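Nucleoporin NUP82 (Chaetomium thermophilum, PDB 5CWW) probably serves as a structural component of the nuclear pore complex, acting in nuclear transport of mRNA and protein, with this chain forming its N-terminal beta-propeller domain. Local coordinates at residues A59-L72 and A104-I117. Residues are numbered along the deposited sequence; the frame is centred on the assembly and turned at random.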
ATOM      1  N   ALA B  59     -12.701  -3.111  17.892  1.00 63.75           N
ATOM      2  CA  ALA B  59     -13.820  -3.335  16.991  1.00 63.11           C
ATOM      3  C   ALA B  59     -14.412  -4.721  17.214  1.00 64.45           C
ATOM      4  O   ALA B  59     -13.702  -5.724  17.164  1.00 67.39           O
ATOM      5  CB  ALA B  59     -13.380  -3.172  15.544  1.00 61.26           C
ATOM      6  N   CYS B  60     -15.714  -4.761  17.475  1.00 64.13           N
ATOM      7  CA  CYS B  60     -16.445  -6.013  17.611  1.00 65.31           C
ATOM      8  C   CYS B  60     -17.743  -5.923  16.821  1.00 68.44           C
ATOM      9  O   CYS B  60     -18.761  -5.464  17.334  1.00 67.48           O
ATOM     10  CB  CYS B  60     -16.719  -6.319  19.084  1.00 67.06           C
ATOM     11  SG  CYS B  60     -15.204  -6.508  20.059  1.00134.56           S
ATOM     12  N   GLY B  61     -17.697  -6.352  15.566  1.00 71.73           N
ATOM     13  CA  GLY B  61     -18.850  -6.251  14.691  1.00 76.49           C
ATOM     14  C   GLY B  61     -19.018  -4.830  14.192  1.00 77.75           C
ATOM     15  O   GLY B  61     -18.121  -4.284  13.551  1.00 75.55           O
ATOM     16  N   LYS B  62     -20.165  -4.227  14.495  1.00 78.70           N
ATOM     17  CA  LYS B  62     -20.472  -2.877  14.029  1.00 79.54           C
ATOM     18  C   LYS B  62     -20.285  -1.825  15.122  1.00 79.37           C
ATOM     19  O   LYS B  62     -20.759  -0.698  14.982  1.00 81.00           O
ATOM     20  CB  LYS B  62     -21.908  -2.815  13.500  1.00 85.90           C
ATOM     21  CG  LYS B  62     -22.175  -3.711  12.304  1.00 91.62           C
ATOM     22  CD  LYS B  62     -23.609  -3.561  11.818  1.00 98.09           C
ATOM     23  CE  LYS B  62     -23.868  -4.383  10.566  1.00101.67           C
ATOM     24  NZ  LYS B  62     -23.654  -5.838  10.792  1.00104.68           N
ATOM     25  N   GLN B  63     -19.597  -2.189  16.202  1.00 79.56           N
ATOM     26  CA  GLN B  63     -19.352  -1.259  17.302  1.00 78.97           C
ATOM     27  C   GLN B  63     -17.890  -1.279  17.739  1.00 74.08           C
ATOM     28  O   GLN B  63     -17.182  -2.266  17.534  1.00 74.56           O
ATOM     29  CB  GLN B  63     -20.251  -1.586  18.498  1.00 84.25           C
ATOM     30  CG  GLN B  63     -19.982  -2.943  19.131  1.00 87.41           C
ATOM     31  CD  GLN B  63     -20.928  -3.252  20.275  1.00 91.67           C
ATOM     32  OE1 GLN B  63     -21.970  -2.613  20.427  1.00 93.50           O
ATOM     33  NE2 GLN B  63     -20.563  -4.229  21.096  1.00 93.14           N
ATOM     34  N   ILE B  64     -17.452  -0.175  18.337  1.00 70.75           N
ATOM     35  CA  ILE B  64     -16.099  -0.056  18.866  1.00 66.72           C
ATOM     36  C   ILE B  64     -16.147   0.073  20.385  1.00 70.01           C
ATOM     37  O   ILE B  64     -16.776   0.985  20.922  1.00 75.03           O
ATOM     38  CB  ILE B  64     -15.358   1.163  18.276  1.00 61.99           C
ATOM     39  CG1 ILE B  64     -15.368   1.109  16.746  1.00 57.11           C
ATOM     40  CG2 ILE B  64     -13.920   1.218  18.800  1.00 62.29           C
ATOM     41  CD1 ILE B  64     -14.849   2.371  16.081  1.00 53.16           C
ATOM     42  N   ARG B  65     -15.482  -0.848  21.075  1.00 72.86           N
ATOM     43  CA  ARG B  65     -15.453  -0.838  22.533  1.00 75.09           C
ATOM     44  C   ARG B  65     -14.233  -0.075  23.033  1.00 72.67           C
ATOM     45  O   ARG B  65     -13.092  -0.440  22.753  1.00 68.32           O
ATOM     46  CB  ARG B  65     -15.477  -2.264  23.080  1.00 81.01           C
ATOM     47  CG  ARG B  65     -16.717  -3.023  22.645  1.00 88.03           C
ATOM     48  CD  ARG B  65     -16.767  -4.431  23.190  1.00 94.57           C
ATOM     49  NE  ARG B  65     -18.011  -5.093  22.808  1.00100.99           N
ATOM     50  CZ  ARG B  65     -18.156  -6.407  22.665  1.00105.77           C
ATOM     51  NH1 ARG B  65     -17.137  -7.224  22.883  1.00105.52           N
ATOM     52  NH2 ARG B  65     -19.332  -6.908  22.314  1.00109.85           N
ATOM     53  N   TRP B  66     -14.504   1.001  23.764  1.00 71.07           N
ATOM     54  CA  TRP B  66     -13.484   1.940  24.213  1.00 70.72           C
ATOM     55  C   TRP B  66     -13.165   1.739  25.691  1.00 74.16           C
ATOM     56  O   TRP B  66     -14.071   1.623  26.514  1.00 75.57           O
ATOM     57  CB  TRP B  66     -13.973   3.367  23.960  1.00 69.43           C
ATOM     58  CG  TRP B  66     -13.020   4.445  24.349  1.00 67.90           C
ATOM     59  CD1 TRP B  66     -11.657   4.385  24.338  1.00 65.45           C
ATOM     60  CD2 TRP B  66     -13.363   5.757  24.805  1.00 70.40           C
ATOM     61  NE1 TRP B  66     -11.129   5.582  24.760  1.00 66.35           N
ATOM     62  CE2 TRP B  66     -12.157   6.440  25.054  1.00 69.75           C
ATOM     63  CE3 TRP B  66     -14.574   6.420  25.029  1.00 74.33           C
ATOM     64  CZ2 TRP B  66     -12.126   7.753  25.515  1.00 73.31           C
ATOM     65  CZ3 TRP B  66     -14.542   7.722  25.488  1.00 77.33           C
ATOM     66  CH2 TRP B  66     -13.326   8.377  25.726  1.00 76.52           C
ATOM     67  N   GLY B  67     -11.879   1.700  26.030  1.00 74.50           N
ATOM     68  CA  GLY B  67     -11.479   1.523  27.414  1.00 77.70           C
ATOM     69  C   GLY B  67     -10.047   1.921  27.724  1.00 77.32           C
ATOM     70  O   GLY B  67      -9.164   1.833  26.869  1.00 75.39           O
ATOM     71  N   ASP B  68      -9.827   2.364  28.960  1.00 81.71           N
ATOM     72  CA  ASP B  68      -8.495   2.698  29.454  1.00 82.45           C
ATOM     73  C   ASP B  68      -7.962   1.537  30.288  1.00 81.82           C
ATOM     74  O   ASP B  68      -8.555   1.169  31.303  1.00 86.24           O
ATOM     75  CB  ASP B  68      -8.535   3.985  30.285  1.00 85.95           C
ATOM     76  CG  ASP B  68      -7.151   4.527  30.604  1.00 86.85           C
ATOM     77  OD1 ASP B  68      -6.258   3.735  30.975  1.00 86.84           O
ATOM     78  OD2 ASP B  68      -6.954   5.755  30.483  1.00 88.16           O
ATOM     79  N   LEU B  69      -6.841   0.966  29.859  1.00 78.73           N
ATOM     80  CA  LEU B  69      -6.268  -0.199  30.526  1.00 77.12           C
ATOM     81  C   LEU B  69      -5.802   0.115  31.943  1.00 78.73           C
ATOM     82  O   LEU B  69      -5.803  -0.759  32.808  1.00 80.00           O
ATOM     83  CB  LEU B  69      -5.099  -0.755  29.713  1.00 73.95           C
ATOM     84  CG  LEU B  69      -5.428  -1.256  28.305  1.00 70.39           C
ATOM     85  CD1 LEU B  69      -4.165  -1.756  27.619  1.00 69.54           C
ATOM     86  CD2 LEU B  69      -6.488  -2.349  28.338  1.00 70.48           C
ATOM     87  N   ALA B  70      -5.403   1.362  32.178  1.00 79.88           N
ATOM     88  CA  ALA B  70      -4.942   1.778  33.499  1.00 82.88           C
ATOM     89  C   ALA B  70      -6.077   1.710  34.513  1.00 85.89           C
ATOM     90  O   ALA B  70      -5.934   1.114  35.580  1.00 90.05           O
ATOM     91  CB  ALA B  70      -4.364   3.185  33.444  1.00 82.78           C
ATOM     92  N   GLN B  71      -7.206   2.323  34.170  1.00 83.18           N
ATOM     93  CA  GLN B  71      -8.358   2.367  35.064  1.00 85.48           C
ATOM     94  C   GLN B  71      -8.959   0.976  35.259  1.00 82.47           C
ATOM     95  O   GLN B  71      -9.329   0.604  36.371  1.00 81.40           O
ATOM     96  CB  GLN B  71      -9.417   3.331  34.524  1.00 90.47           C
ATOM     97  CG  GLN B  71      -8.896   4.740  34.265  1.00 96.68           C
ATOM     98  CD  GLN B  71      -9.956   5.669  33.698  1.00102.41           C
ATOM     99  OE1 GLN B  71     -11.154   5.440  33.863  1.00106.73           O
ATOM    100  NE2 GLN B  71      -9.517   6.724  33.020  1.00102.46           N
ATOM    101  N   LEU B  72      -9.054   0.209  34.175  1.00 81.93           N
ATOM    102  CA  LEU B  72      -9.602  -1.143  34.245  1.00 84.12           C
ATOM    103  C   LEU B  72      -8.730  -2.046  35.115  1.00 83.96           C
ATOM    104  O   LEU B  72      -9.231  -2.958  35.776  1.00 88.35           O
ATOM    105  CB  LEU B  72      -9.739  -1.738  32.844  1.00 82.61           C
ATOM    106  CG  LEU B  72     -10.795  -1.083  31.954  1.00 80.78           C
ATOM    107  CD1 LEU B  72     -10.584  -1.475  30.499  1.00 79.37           C
ATOM    108  CD2 LEU B  72     -12.196  -1.460  32.413  1.00 82.18           C
ATOM    109  N   ALA B 104     -16.477   2.186  35.119  1.00100.76           N
ATOM    110  CA  ALA B 104     -15.364   3.119  35.012  1.00103.29           C
ATOM    111  C   ALA B 104     -14.319   2.612  34.025  1.00 99.68           C
ATOM    112  O   ALA B 104     -13.947   1.438  34.049  1.00101.93           O
ATOM    113  CB  ALA B 104     -14.734   3.349  36.377  1.00105.69           C
ATOM    114  N   GLY B 105     -13.852   3.501  33.154  1.00 93.98           N
ATOM    115  CA  GLY B 105     -12.818   3.158  32.195  1.00 88.50           C
ATOM    116  C   GLY B 105     -13.310   2.283  31.057  1.00 84.55           C
ATOM    117  O   GLY B 105     -12.511   1.632  30.382  1.00 83.30           O
ATOM    118  N   TYR B 106     -14.624   2.259  30.847  1.00 86.05           N
ATOM    119  CA  TYR B 106     -15.217   1.464  29.778  1.00 84.76           C
ATOM    120  C   TYR B 106     -16.419   2.173  29.167  1.00 82.78           C
ATOM    121  O   TYR B 106     -17.306   2.637  29.880  1.00 85.04           O
ATOM    122  CB  TYR B 106     -15.635   0.087  30.295  1.00 90.47           C
ATOM    123  CG  TYR B 106     -16.367  -0.744  29.264  1.00 94.68           C
ATOM    124  CD1 TYR B 106     -15.700  -1.254  28.157  1.00 94.94           C
ATOM    125  CD2 TYR B 106     -17.722  -1.016  29.395  1.00 98.81           C
ATOM    126  CE1 TYR B 106     -16.365  -2.011  27.208  1.00 95.61           C
ATOM    127  CE2 TYR B 106     -18.395  -1.774  28.452  1.00 99.81           C
ATOM    128  CZ  TYR B 106     -17.711  -2.268  27.361  1.00 97.76           C
ATOM    129  OH  TYR B 106     -18.373  -3.023  26.419  1.00 97.85           O
ATOM    130  N   ARG B 107     -16.438   2.250  27.841  1.00 81.22           N
ATOM    131  CA  ARG B 107     -17.533   2.882  27.115  1.00 83.46           C
ATOM    132  C   ARG B 107     -17.764   2.176  25.787  1.00 83.96           C
ATOM    133  O   ARG B 107     -16.831   1.628  25.198  1.00 78.31           O
ATOM    134  CB  ARG B 107     -17.239   4.364  26.874  1.00 85.36           C
ATOM    135  CG  ARG B 107     -17.692   5.292  27.993  1.00 90.49           C
ATOM    136  CD  ARG B 107     -19.208   5.420  28.038  1.00 94.45           C
ATOM    137  NE  ARG B 107     -19.628   6.727  28.533  1.00 98.55           N
ATOM    138  CZ  ARG B 107     -20.870   7.195  28.456  1.00102.73           C
ATOM    139  NH1 ARG B 107     -21.829   6.465  27.902  1.00103.40           N
ATOM    140  NH2 ARG B 107     -21.155   8.398  28.934  1.00105.52           N
ATOM    141  N   ILE B 108     -19.010   2.192  25.320  1.00 88.54           N
ATOM    142  CA  ILE B 108     -19.356   1.604  24.032  1.00 91.09           C
ATOM    143  C   ILE B 108     -19.459   2.712  22.989  1.00 89.95           C
ATOM    144  O   ILE B 108     -19.987   3.790  23.271  1.00 92.87           O
ATOM    145  CB  ILE B 108     -20.689   0.805  24.101  1.00118.25           C
ATOM    146  CG1 ILE B 108     -20.616  -0.437  23.213  1.00116.53           C
ATOM    147  CG2 ILE B 108     -21.900   1.670  23.741  1.00120.70           C
ATOM    148  CD1 ILE B 108     -19.811  -1.558  23.822  1.00116.00           C
ATOM    149  N   ILE B 109     -18.940   2.446  21.793  1.00 84.67           N
ATOM    150  CA  ILE B 109     -19.053   3.373  20.672  1.00 82.20           C
ATOM    151  C   ILE B 109     -19.829   2.717  19.539  1.00 80.83           C
ATOM    152  O   ILE B 109     -19.269   1.946  18.757  1.00 80.69           O
ATOM    153  CB  ILE B 109     -17.676   3.820  20.128  1.00 77.90           C
ATOM    154  CG1 ILE B 109     -16.711   4.170  21.265  1.00 79.77           C
ATOM    155  CG2 ILE B 109     -17.844   4.992  19.164  1.00 76.31           C
ATOM    156  CD1 ILE B 109     -17.135   5.348  22.090  1.00 83.00           C
ATOM    157  N   LYS B 110     -21.119   3.018  19.450  1.00 84.63           N
ATOM    158  CA  LYS B 110     -21.913   2.554  18.324  1.00 86.74           C
ATOM    159  C   LYS B 110     -21.504   3.330  17.081  1.00 80.15           C
ATOM    160  O   LYS B 110     -21.230   4.529  17.150  1.00 79.23           O
ATOM    161  CB  LYS B 110     -23.409   2.718  18.599  1.00 98.12           C
ATOM    162  CG  LYS B 110     -24.055   1.515  19.279  1.00108.55           C
ATOM    163  CD  LYS B 110     -24.102   0.304  18.352  1.00113.93           C
ATOM    164  CE  LYS B 110     -24.808  -0.876  19.002  1.00120.54           C
ATOM    165  NZ  LYS B 110     -24.794  -2.083  18.126  1.00122.16           N
ATOM    166  N   THR B 111     -21.458   2.636  15.949  1.00 76.86           N
ATOM    167  CA  THR B 111     -21.009   3.226  14.694  1.00 72.94           C
ATOM    168  C   THR B 111     -22.094   3.099  13.631  1.00 74.36           C
ATOM    169  O   THR B 111     -23.017   2.297  13.778  1.00 75.56           O
ATOM    170  CB  THR B 111     -19.721   2.551  14.182  1.00 68.42           C
ATOM    171  OG1 THR B 111     -20.043   1.275  13.620  1.00 69.37           O
ATOM    172  CG2 THR B 111     -18.715   2.365  15.310  1.00 66.81           C
ATOM    173  N   PRO B 112     -21.990   3.896  12.555  1.00 75.98           N
ATOM    174  CA  PRO B 112     -22.966   3.832  11.465  1.00 78.65           C
ATOM    175  C   PRO B 112     -22.593   2.844  10.357  1.00 75.42           C
ATOM    176  O   PRO B 112     -23.232   2.862   9.305  1.00 78.71           O
ATOM    177  CB  PRO B 112     -22.962   5.265  10.932  1.00 79.39           C
ATOM    178  CG  PRO B 112     -21.553   5.707  11.129  1.00 76.68           C
ATOM    179  CD  PRO B 112     -21.076   5.042  12.400  1.00 75.73           C
ATOM    180  N   VAL B 113     -21.588   2.000  10.580  1.00 69.26           N
ATOM    181  CA  VAL B 113     -21.166   1.057   9.548  1.00 63.88           C
ATOM    182  C   VAL B 113     -22.278   0.054   9.240  1.00 64.34           C
ATOM    183  O   VAL B 113     -23.140  -0.203  10.079  1.00 66.85           O
ATOM    184  CB  VAL B 113     -19.886   0.291   9.957  1.00 63.01           C
ATOM    185  CG1 VAL B 113     -18.727   1.270  10.159  1.00 61.59           C
ATOM    186  CG2 VAL B 113     -20.130  -0.571  11.200  1.00 63.08           C
ATOM    187  N   ALA B 114     -22.246  -0.505   8.033  1.00 64.63           N
ATOM    188  CA  ALA B 114     -23.257  -1.459   7.589  1.00 68.15           C
ATOM    189  C   ALA B 114     -22.694  -2.876   7.505  1.00 74.19           C
ATOM    190  O   ALA B 114     -23.401  -3.809   7.125  1.00 78.33           O
ATOM    191  CB  ALA B 114     -23.819  -1.038   6.241  1.00 66.68           C
ATOM    192  N   ASP B 115     -21.423  -3.032   7.864  1.00 74.89           N
ATOM    193  CA  ASP B 115     -20.782  -4.343   7.861  1.00 77.94           C
ATOM    194  C   ASP B 115     -19.707  -4.398   8.940  1.00 73.08           C
ATOM    195  O   ASP B 115     -19.310  -3.365   9.476  1.00 69.51           O
ATOM    196  CB  ASP B 115     -20.176  -4.639   6.486  1.00 83.50           C
ATOM    197  CG  ASP B 115     -20.043  -6.126   6.209  1.00 90.35           C
ATOM    198  OD1 ASP B 115     -20.028  -6.920   7.174  1.00 93.05           O
ATOM    199  OD2 ASP B 115     -19.950  -6.502   5.022  1.00 92.40           O
ATOM    200  N   ASP B 116     -19.243  -5.605   9.252  1.00 74.80           N
ATOM    201  CA  ASP B 116     -18.241  -5.801  10.295  1.00 74.32           C
ATOM    202  C   ASP B 116     -16.995  -4.964  10.039  1.00 70.02           C
ATOM    203  O   ASP B 116     -16.475  -4.931   8.923  1.00 69.30           O
ATOM    204  CB  ASP B 116     -17.858  -7.279  10.397  1.00 78.85           C
ATOM    205  CG  ASP B 116     -19.005  -8.150  10.864  1.00 85.20           C
ATOM    206  OD1 ASP B 116     -19.807  -7.686  11.704  1.00 86.96           O
ATOM    207  OD2 ASP B 116     -19.105  -9.301  10.392  1.00 88.73           O
ATOM    208  N   ILE B 117     -16.524  -4.284  11.079  1.00 65.97           N
ATOM    209  CA  ILE B 117     -15.305  -3.493  10.979  1.00 61.54           C
ATOM    210  C   ILE B 117     -14.109  -4.407  10.732  1.00 59.18           C
ATOM    211  O   ILE B 117     -13.989  -5.469  11.343  1.00 61.29           O
ATOM    212  CB  ILE B 117     -15.075  -2.658  12.253  1.00 60.54           C
ATOM    213  CG1 ILE B 117     -16.228  -1.668  12.442  1.00 63.66           C
ATOM    214  CG2 ILE B 117     -13.744  -1.911  12.181  1.00 56.07           C
ATOM    215  CD1 ILE B 117     -16.223  -0.953  13.776  1.00 65.98           C
TER
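Gly-105 meets the start of helix 69-77, its O accepting from Asp-68 N at 3.1 Å while Leu-72 sets CG and both methyls against the same oxygen. Gln-71 OE1 lies 3.3 Å from Gly-105 CA, and a side chain at Gly-105 would run into Gln-71 CB. From here strand 106-110 runs antiparallel to strand 63-68. Tyr-106 lies alongside Arg-65, both pointing the same way, with the phenol OH near Arg-65 CD and the guanidinium and ring planes 60° apart. On the opposite face Arg-107 brings CB to Trp-66 CE3, and its backbone exchanges two hydrogen bonds with Trp-66; farther out, NE of Arg-107 bonds His-147 O and Trp-66 NE1 hydrogen-bonds to Glu-55 OE1. Ile-108 returns to the Arg-65 face, laying CD1 3.6 Å from Arg-65 CG and near the edge of the guanidinium. Ile-109, paired with Ile-64 by two more backbone bonds, packs CG1 on Trp-66 CB at 3.9 Å. Beyond the strand, Thr-111 turns OG1 between its backbone N and carbonyl carbon (chi1 76°), directing the hydroxyl to Lys-62 O at a short 2.5 Å, from above the carbonyl plane, and CG2 to Ile-64. A valine here would probably leave Lys-62 O without this hydroxyl donor and the turn less firmly tied to the strand's exit. Val-113 CG2 then rests on Lys-62 CB, and Ile-117 closes the segment: its N gives Gly-61 O a nearly straight bond (174°), while CD1 packs on Ile-64 CG1 and CG2 on Ala-59 CB. The principle illustrated is that of the beta-propeller blade, a four-stranded antiparallel meander: 106-110 is its fourth strand, at one edge of the sheet, beside 63-68, and the chain from Thr-111 to Ile-117 passes the type II' turn at Cys-60 to Gln-63 on its way to strand 119-122 of the next blade.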